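Local coordinates for tungstate ABC transporter, periplasmic tungstate-binding protein (Geobacter sulfurreducens, PDB 3LR1), which probably binds tungstate in the periplasm and hands it to the membrane components of an ABC-type tungstate importer, at residues 55-60 / 199-204; 72-77 / 206-211; 79-84 / 222-227. All coordinates share one frame; numbering follows the deposited sequence.

From the N terminus, the chain first reaches 55-60, then 72-77 and 79-84. It runs on for a little over a hundred residues before coming back as 199-204, 206-211 and 222-227. Each early segment thus meets its late partner in the same order. The three contacts cross one another and none nests. Contact 1 closes its loop by pairing strands 57-60 and 197-204. Contact 2 closes the next at 206-211, joining the turn after helix 63-71 to the loop after strand 197-204. Contact 3 closes the last at 222-227, laying the end of helix 214-224 on strand 78-90. Strand 197-204 is the common element, since strands 57-60, 75-76 and 78-90 all pair with it in one sheet.

Contact 1 (55-60 / 199-204); sequences VDVVFV and YGIMAV
Phe59 and Tyr199 bring their rings together with planes near parallel, at 29°, but slid apart, with centroids 5.3 Å from each other. Overlap is therefore slight. Tyr199 CD1 sits over one face of the Phe59 ring, near its rim, and Phe59 CE1 comes within 3.5 Å of Tyr199 CB. Phe59 holds CG anti to its own N (chi1 178°), which carries the ring across to the neighbouring strand. There CD1 also meets Ile201 CB at 3.8 Å. On the same face of the sheet Val57 CG1 crosses the side chain of Ile201 at a slant and touches its CG1 at 3.7 Å. Helix 214-224 packs on Val57, Ile201 and Ala203 here.

The other face carries Val58, Val60 and Met202, a selenomethionine. The Met202 chain bends at chi3 (-74°). The bend turns CE back toward the partner strand, 3.7 Å from Val58 CG1. Helix 63-71 covers this side.

The backbones are antiparallel. Val58 with Met202 and Val60 with Gly200 form hydrogen-bonded pairs, two bonds each. A fifth bond, Val204 N to Asp56 O, is 2.9 Å long and almost straight, though the donor stands above the carbonyl plane. The carboxylate of Asp56 turns elsewhere, to the backbone N of Lys213 and Lys8.

The side chain of Tyr199 is about 6 Å from a bound tungsten ion, and its OH is hydrogen-bonded to Asn84. An antiparallel pair within a helix-covered mixed sheet, with one end near the bound tungsten, is consistent with a lobe of a periplasmic binding protein.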
# COMPACT_ATOMS: atom_id res chain seq x y z
N VAL A 55 -12.99 -5.01 12.97
CA VAL A 55 -12.08 -3.92 13.26
C VAL A 55 -12.83 -2.60 13.36
O VAL A 55 -14.00 -2.50 12.96
CB VAL A 55 -10.97 -3.79 12.20
CG1 VAL A 55 -10.06 -5.06 12.23
CG2 VAL A 55 -11.57 -3.52 10.75
N ASP A 56 -12.16 -1.57 13.89
CA ASP A 56 -12.79 -0.24 14.09
C ASP A 56 -12.40 0.81 13.00
O ASP A 56 -13.10 1.79 12.76
CB ASP A 56 -12.36 0.26 15.47
CG ASP A 56 -12.59 -0.75 16.57
OD1 ASP A 56 -13.80 -1.06 16.83
OD2 ASP A 56 -11.57 -1.20 17.20
N VAL A 57 -11.23 0.58 12.38
CA VAL A 57 -10.67 1.45 11.35
C VAL A 57 -10.06 0.62 10.25
O VAL A 57 -9.51 -0.45 10.51
CB VAL A 57 -9.58 2.33 11.99
CG1 VAL A 57 -8.97 3.27 10.96
CG2 VAL A 57 -10.14 3.16 13.03
N VAL A 58 -10.17 1.10 9.00
CA VAL A 58 -9.56 0.47 7.87
C VAL A 58 -8.61 1.46 7.26
O VAL A 58 -9.00 2.59 7.02
CB VAL A 58 -10.65 -0.03 6.83
CG1 VAL A 58 -10.01 -0.58 5.60
CG2 VAL A 58 -11.57 -1.07 7.47
N PHE A 59 -7.40 1.01 6.93
CA PHE A 59 -6.37 1.90 6.34
C PHE A 59 -5.71 1.18 5.16
O PHE A 59 -4.88 0.26 5.34
CB PHE A 59 -5.34 2.28 7.40
CG PHE A 59 -4.21 3.14 6.91
CD1 PHE A 59 -4.43 4.33 6.31
CD2 PHE A 59 -2.93 2.75 7.08
CE1 PHE A 59 -3.38 5.18 5.93
CE2 PHE A 59 -1.86 3.58 6.69
CZ PHE A 59 -2.11 4.78 6.11
N VAL A 60 -6.07 1.58 3.96
CA VAL A 60 -5.67 0.85 2.76
C VAL A 60 -5.42 1.80 1.62
O VAL A 60 -5.83 2.95 1.66
CB VAL A 60 -6.72 -0.18 2.30
CG1 VAL A 60 -6.87 -1.35 3.35
CG2 VAL A 60 -8.05 0.49 2.00
N TYR A 199 -3.63 7.08 0.42
CA TYR A 199 -4.17 6.04 1.24
C TYR A 199 -5.46 6.58 1.69
O TYR A 199 -5.58 7.79 1.83
CB TYR A 199 -3.32 5.68 2.45
CG TYR A 199 -2.12 4.87 2.07
CD1 TYR A 199 -2.01 3.52 2.43
CD2 TYR A 199 -1.11 5.43 1.33
CE1 TYR A 199 -0.91 2.78 2.05
CE2 TYR A 199 -0.02 4.71 0.96
CZ TYR A 199 0.09 3.39 1.33
OH TYR A 199 1.17 2.68 0.96
N GLY A 200 -6.41 5.70 1.94
CA GLY A 200 -7.62 6.06 2.67
C GLY A 200 -7.69 5.45 4.08
O GLY A 200 -7.38 4.29 4.28
N ILE A 201 -8.06 6.28 5.05
CA ILE A 201 -8.29 5.87 6.42
C ILE A 201 -9.77 6.15 6.69
O ILE A 201 -10.27 7.22 6.35
CB ILE A 201 -7.30 6.55 7.43
CG1 ILE A 201 -7.38 5.80 8.77
CG2 ILE A 201 -7.54 8.08 7.58
CD1 ILE A 201 -6.23 6.14 9.76
N MSE A 202 -10.48 5.15 7.25
CA MSE A 202 -11.96 5.19 7.36
C MSE A 202 -12.35 4.53 8.66
O MSE A 202 -11.70 3.58 9.08
CB MSE A 202 -12.63 4.42 6.21
CG MSE A 202 -12.25 4.83 4.87
SE MSE A 202 -12.84 3.56 3.54
CE MSE A 202 -11.73 2.00 3.67
N ALA A 203 -13.39 5.06 9.28
CA ALA A 203 -13.99 4.50 10.48
C ALA A 203 -15.10 3.55 10.06
O ALA A 203 -15.89 3.86 9.11
CB ALA A 203 -14.49 5.62 11.40
N VAL A 204 -15.16 2.39 10.74
CA VAL A 204 -16.21 1.40 10.57
C VAL A 204 -17.48 2.01 11.19
O VAL A 204 -17.45 2.59 12.31
CB VAL A 204 -15.87 0.08 11.23
CG1 VAL A 204 -17.05 -0.89 11.16
CG2 VAL A 204 -14.65 -0.54 10.50

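Contact 2 (72-77 / 206-211); sequences DGFGVN and PKKFPH
Lys208 lays its aliphatic chain against the ring of Phe74. The two side chains cross at a slant. CD does most of the touching, 3.3 Å from Phe74 CD1 and 3.4 Å from Phe74 CE1. CE goes further and meets two backbone carbonyls, at 3.3 Å from Asp72 O and 3.4 Å from Gly73 O. The chain is extended through chi2 and chi3 and bends at its end (chi4 -66°). NZ stays 3.7 Å from Asp72 O, and no hydrogen bond is made across the contact. Phe209 adds a looser touch, its CE2 lying 4.3 Å from Phe74 CD1.

The next shell fixes the Phe74 side. Gly73 follows helix 63-71, where a Schellman motif with positive phi (89°) closes it. Gly73 has no side chain, and Lys208 CE lies close to where one would start. The Phe74 side chain has CG anti to its carbonyl carbon (chi1 -65°), and the ring reaches out to Lys208. An alanine in place of Phe74 is likely to leave the Lys208 methylenes without the ring they lie on, free to swing, and to take one neighbour from Phe209 CE2.

Further out, Asn205 ties the two segments. Its ND2 is hydrogen-bonded to Gly73 O, its OD1 to Lys207 N, and its backbone to Phe74. Val76 continues the link by pairing with Ala203 of strand 197-204. The carboxylate of Asp72 is engaged by Lys68 in a salt bridge.

The contact lies at the surface and is small. Its chemistry is mainly apolar, methylene against ring. NZ of Lys208 lies near one carbonyl oxygen, Asp72 O, too far for a hydrogen bond, which would probably favour the charge only weakly.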
# COMPACT_ATOMS: atom_id res chain seq x y z
N ASP A 72 -21.31 1.40 0.34
CA ASP A 72 -22.02 0.31 0.99
C ASP A 72 -22.39 0.59 2.44
O ASP A 72 -23.10 -0.20 3.06
CB ASP A 72 -21.14 -0.95 0.95
CG ASP A 72 -21.09 -1.63 -0.40
OD1 ASP A 72 -21.81 -1.28 -1.38
OD2 ASP A 72 -20.26 -2.57 -0.49
N GLY A 73 -21.97 1.72 2.98
CA GLY A 73 -22.34 2.10 4.32
C GLY A 73 -21.41 1.60 5.39
O GLY A 73 -21.67 1.86 6.57
N PHE A 74 -20.36 0.87 5.05
CA PHE A 74 -19.50 0.28 6.10
C PHE A 74 -18.50 1.24 6.69
O PHE A 74 -18.13 1.08 7.81
CB PHE A 74 -18.73 -0.92 5.58
CG PHE A 74 -19.63 -2.05 5.20
CD1 PHE A 74 -20.43 -2.68 6.17
CD2 PHE A 74 -19.65 -2.53 3.93
CE1 PHE A 74 -21.27 -3.73 5.82
CE2 PHE A 74 -20.54 -3.58 3.56
CZ PHE A 74 -21.32 -4.17 4.51
N GLY A 75 -18.02 2.14 5.85
CA GLY A 75 -17.01 3.07 6.23
C GLY A 75 -17.54 4.50 6.20
O GLY A 75 -18.29 4.94 5.28
N VAL A 76 -17.10 5.26 7.16
CA VAL A 76 -17.53 6.63 7.25
C VAL A 76 -16.36 7.55 7.52
O VAL A 76 -15.31 7.16 8.07
CB VAL A 76 -18.64 6.78 8.30
CG1 VAL A 76 -20.01 6.19 7.77
CG2 VAL A 76 -18.20 6.16 9.60
N ASN A 77 -16.51 8.79 7.04
CA ASN A 77 -15.54 9.86 7.28
C ASN A 77 -14.12 9.55 6.76
O ASN A 77 -13.05 9.84 7.44
CB ASN A 77 -15.57 10.23 8.77
CG ASN A 77 -16.91 10.90 9.23
OD1 ASN A 77 -17.39 10.66 10.33
ND2 ASN A 77 -17.52 11.68 8.38
N PRO A 206 -20.62 2.80 13.10
CA PRO A 206 -21.34 2.24 14.25
C PRO A 206 -22.85 2.12 14.05
O PRO A 206 -23.50 1.43 14.84
CB PRO A 206 -21.07 3.24 15.37
CG PRO A 206 -20.76 4.55 14.64
CD PRO A 206 -20.15 4.18 13.33
N LYS A 207 -23.44 2.80 13.05
CA LYS A 207 -24.87 2.50 12.73
C LYS A 207 -25.02 1.05 12.24
O LYS A 207 -26.07 0.47 12.43
CB LYS A 207 -25.46 3.46 11.70
CG LYS A 207 -25.41 4.95 12.06
CD LYS A 207 -25.64 5.26 13.53
CE LYS A 207 -27.05 5.08 13.96
NZ LYS A 207 -27.64 6.29 14.75
N LYS A 208 -24.00 0.50 11.59
CA LYS A 208 -24.01 -0.91 11.21
C LYS A 208 -23.52 -1.79 12.33
O LYS A 208 -24.04 -2.91 12.54
CB LYS A 208 -23.18 -1.17 9.96
CG LYS A 208 -23.94 -0.88 8.66
CD LYS A 208 -23.21 -1.45 7.45
CE LYS A 208 -23.73 -0.87 6.18
NZ LYS A 208 -25.13 -1.27 5.94
N PHE A 209 -22.50 -1.34 13.04
CA PHE A 209 -21.92 -2.17 14.09
C PHE A 209 -21.81 -1.34 15.34
O PHE A 209 -20.84 -0.65 15.53
CB PHE A 209 -20.58 -2.77 13.65
CG PHE A 209 -20.71 -3.73 12.50
CD1 PHE A 209 -21.25 -4.98 12.69
CD2 PHE A 209 -20.28 -3.38 11.24
CE1 PHE A 209 -21.38 -5.86 11.63
CE2 PHE A 209 -20.39 -4.29 10.18
CZ PHE A 209 -20.99 -5.46 10.37
N PRO A 210 -22.84 -1.40 16.23
CA PRO A 210 -22.79 -0.43 17.33
C PRO A 210 -21.64 -0.61 18.39
O PRO A 210 -21.39 0.31 19.18
CB PRO A 210 -24.20 -0.51 17.97
CG PRO A 210 -24.80 -1.77 17.46
CD PRO A 210 -24.07 -2.22 16.22
N HIS A 211 -20.99 -1.76 18.41
CA HIS A 211 -19.90 -2.01 19.36
C HIS A 211 -18.53 -1.56 18.86
O HIS A 211 -17.55 -1.64 19.57
CB HIS A 211 -19.88 -3.47 19.75
CG HIS A 211 -21.20 -3.94 20.25
ND1 HIS A 211 -21.82 -5.08 19.78
CD2 HIS A 211 -22.08 -3.35 21.10
CE1 HIS A 211 -23.00 -5.21 20.37
NE2 HIS A 211 -23.19 -4.16 21.16

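Contact 3 (79-84 / 222-227); sequences KDVMYN and DYVTGP
Val81 and Val224 make the apolar part of the contact. Their side chains cross at about a right angle, with Val81 CG2 and Val224 CG1 3.9 Å apart. Val224 points CG1 at the strand because that methyl is anti to its backbone N (chi1 171°). Val81 CG2 also comes within 4.3 Å of Thr225 CG2, so one methyl of the strand touches the last helical residue and the one after it.

The second group of touches lies between Lys79 and Thr225. The lysine chain bends at chi2 and chi3 and folds over the threonine. Its CE is 3.6 Å from Thr225 OG1 and equally far from Thr225 CG2, while its CB lies 3.9 Å from that same methyl. The chains cross at a slant, and on the lysine side the nearest atom is the carbon CE. Thr225 CG2 also faces the backbone at Asp80 O, 3.9 Å away.

No hydrogen bond spans the two segments. Several polar groups bond elsewhere. Thr225 OG1 bonds back to Ile221 O. Gly226 N bonds to Tyr223 O as the chain leaves the helix, and Gly226 then serves as N-cap of helix 227-235. Asp80 OD1 forms salt bridges with Arg78 and Arg63.

Strand 78-90 is joined to strand 197-204 by backbone bonds of Lys79 to Ile201 and Val81 to Tyr199. Val81 also packs on Ile233 of helix 227-235, and Val224 on Leu24 of helix 20-32. Helix 227-235 thus packs on the strand through Val81, while the end of helix 214-224 meets the strand and, through Val224, helix 20-32.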
# COMPACT_ATOMS: atom_id res chain seq x y z
N LYS A 79 -10.72 9.77 5.00
CA LYS A 79 -9.77 10.83 4.72
C LYS A 79 -8.57 10.30 3.97
O LYS A 79 -8.07 9.20 4.24
CB LYS A 79 -9.36 11.53 6.03
CG LYS A 79 -10.43 12.41 6.65
CD LYS A 79 -10.27 13.87 6.22
CE LYS A 79 -8.95 14.57 6.77
NZ LYS A 79 -8.31 15.70 5.90
N ASP A 80 -8.08 11.09 3.03
CA ASP A 80 -6.86 10.81 2.34
C ASP A 80 -5.72 11.01 3.29
O ASP A 80 -5.66 12.02 4.03
CB ASP A 80 -6.59 11.83 1.18
CG ASP A 80 -7.38 11.56 -0.10
OD1 ASP A 80 -7.89 10.44 -0.31
OD2 ASP A 80 -7.46 12.49 -0.95
N VAL A 81 -4.78 10.09 3.19
CA VAL A 81 -3.53 10.13 3.89
C VAL A 81 -2.46 10.01 2.81
O VAL A 81 -2.22 8.93 2.23
CB VAL A 81 -3.40 8.97 4.89
CG1 VAL A 81 -2.00 8.97 5.49
CG2 VAL A 81 -4.47 9.07 5.93
N MSE A 82 -1.85 11.16 2.52
CA MSE A 82 -0.93 11.24 1.41
C MSE A 82 0.34 10.66 1.91
O MSE A 82 0.98 11.21 2.81
CB MSE A 82 -0.74 12.68 0.94
CG MSE A 82 -2.06 13.28 0.33
SE MSE A 82 -2.62 12.40 -1.38
CE MSE A 82 -4.26 12.02 -0.64
N TYR A 83 0.73 9.54 1.32
CA TYR A 83 1.96 8.89 1.75
C TYR A 83 2.46 7.99 0.68
O TYR A 83 1.67 7.41 -0.06
CB TYR A 83 1.72 8.07 3.03
CG TYR A 83 2.82 7.13 3.35
CD1 TYR A 83 4.09 7.59 3.57
CD2 TYR A 83 2.59 5.77 3.44
CE1 TYR A 83 5.17 6.71 3.85
CE2 TYR A 83 3.64 4.86 3.73
CZ TYR A 83 4.93 5.36 3.92
OH TYR A 83 6.02 4.54 4.18
N ASN A 84 3.77 7.86 0.59
CA ASN A 84 4.41 6.87 -0.21
C ASN A 84 4.38 7.18 -1.71
O ASN A 84 3.61 8.11 -2.18
CB ASN A 84 3.74 5.52 0.04
CG ASN A 84 4.72 4.34 0.05
OD1 ASN A 84 5.85 4.42 -0.45
ND2 ASN A 84 4.24 3.21 0.53
N ASP A 222 -8.35 11.92 12.97
CA ASP A 222 -8.00 13.34 13.23
C ASP A 222 -6.50 13.50 13.47
O ASP A 222 -5.87 14.45 13.01
CB ASP A 222 -8.80 13.89 14.43
CG ASP A 222 -10.33 14.11 14.13
OD1 ASP A 222 -10.75 14.12 12.95
OD2 ASP A 222 -11.13 14.30 15.09
N TYR A 223 -5.96 12.51 14.17
CA TYR A 223 -4.55 12.50 14.52
C TYR A 223 -3.67 12.32 13.32
O TYR A 223 -2.74 13.10 13.11
CB TYR A 223 -4.23 11.49 15.64
CG TYR A 223 -2.73 11.21 15.73
CD1 TYR A 223 -1.85 12.10 16.35
CD2 TYR A 223 -2.21 10.07 15.19
CE1 TYR A 223 -0.46 11.81 16.42
CE2 TYR A 223 -0.85 9.80 15.23
CZ TYR A 223 -0.00 10.66 15.83
OH TYR A 223 1.30 10.37 15.80
N VAL A 224 -3.93 11.28 12.56
CA VAL A 224 -3.18 10.92 11.38
C VAL A 224 -3.23 12.05 10.36
O VAL A 224 -2.28 12.33 9.75
CB VAL A 224 -3.68 9.56 10.83
CG1 VAL A 224 -3.09 9.28 9.54
CG2 VAL A 224 -3.37 8.39 11.86
N THR A 225 -4.34 12.74 10.21
CA THR A 225 -4.44 13.86 9.26
C THR A 225 -4.14 15.21 9.90
O THR A 225 -4.27 16.27 9.26
CB THR A 225 -5.86 13.89 8.65
OG1 THR A 225 -6.85 14.05 9.69
CG2 THR A 225 -6.09 12.59 7.85
N GLY A 226 -3.82 15.20 11.18
CA GLY A 226 -3.45 16.44 11.87
C GLY A 226 -1.99 16.79 11.76
O GLY A 226 -1.19 16.03 11.19
N PRO A 227 -1.62 17.95 12.29
CA PRO A 227 -0.25 18.39 12.10
C PRO A 227 0.81 17.40 12.62
O PRO A 227 1.85 17.27 11.98
CB PRO A 227 -0.18 19.76 12.86
CG PRO A 227 -1.53 20.06 13.35
CD PRO A 227 -2.38 18.82 13.20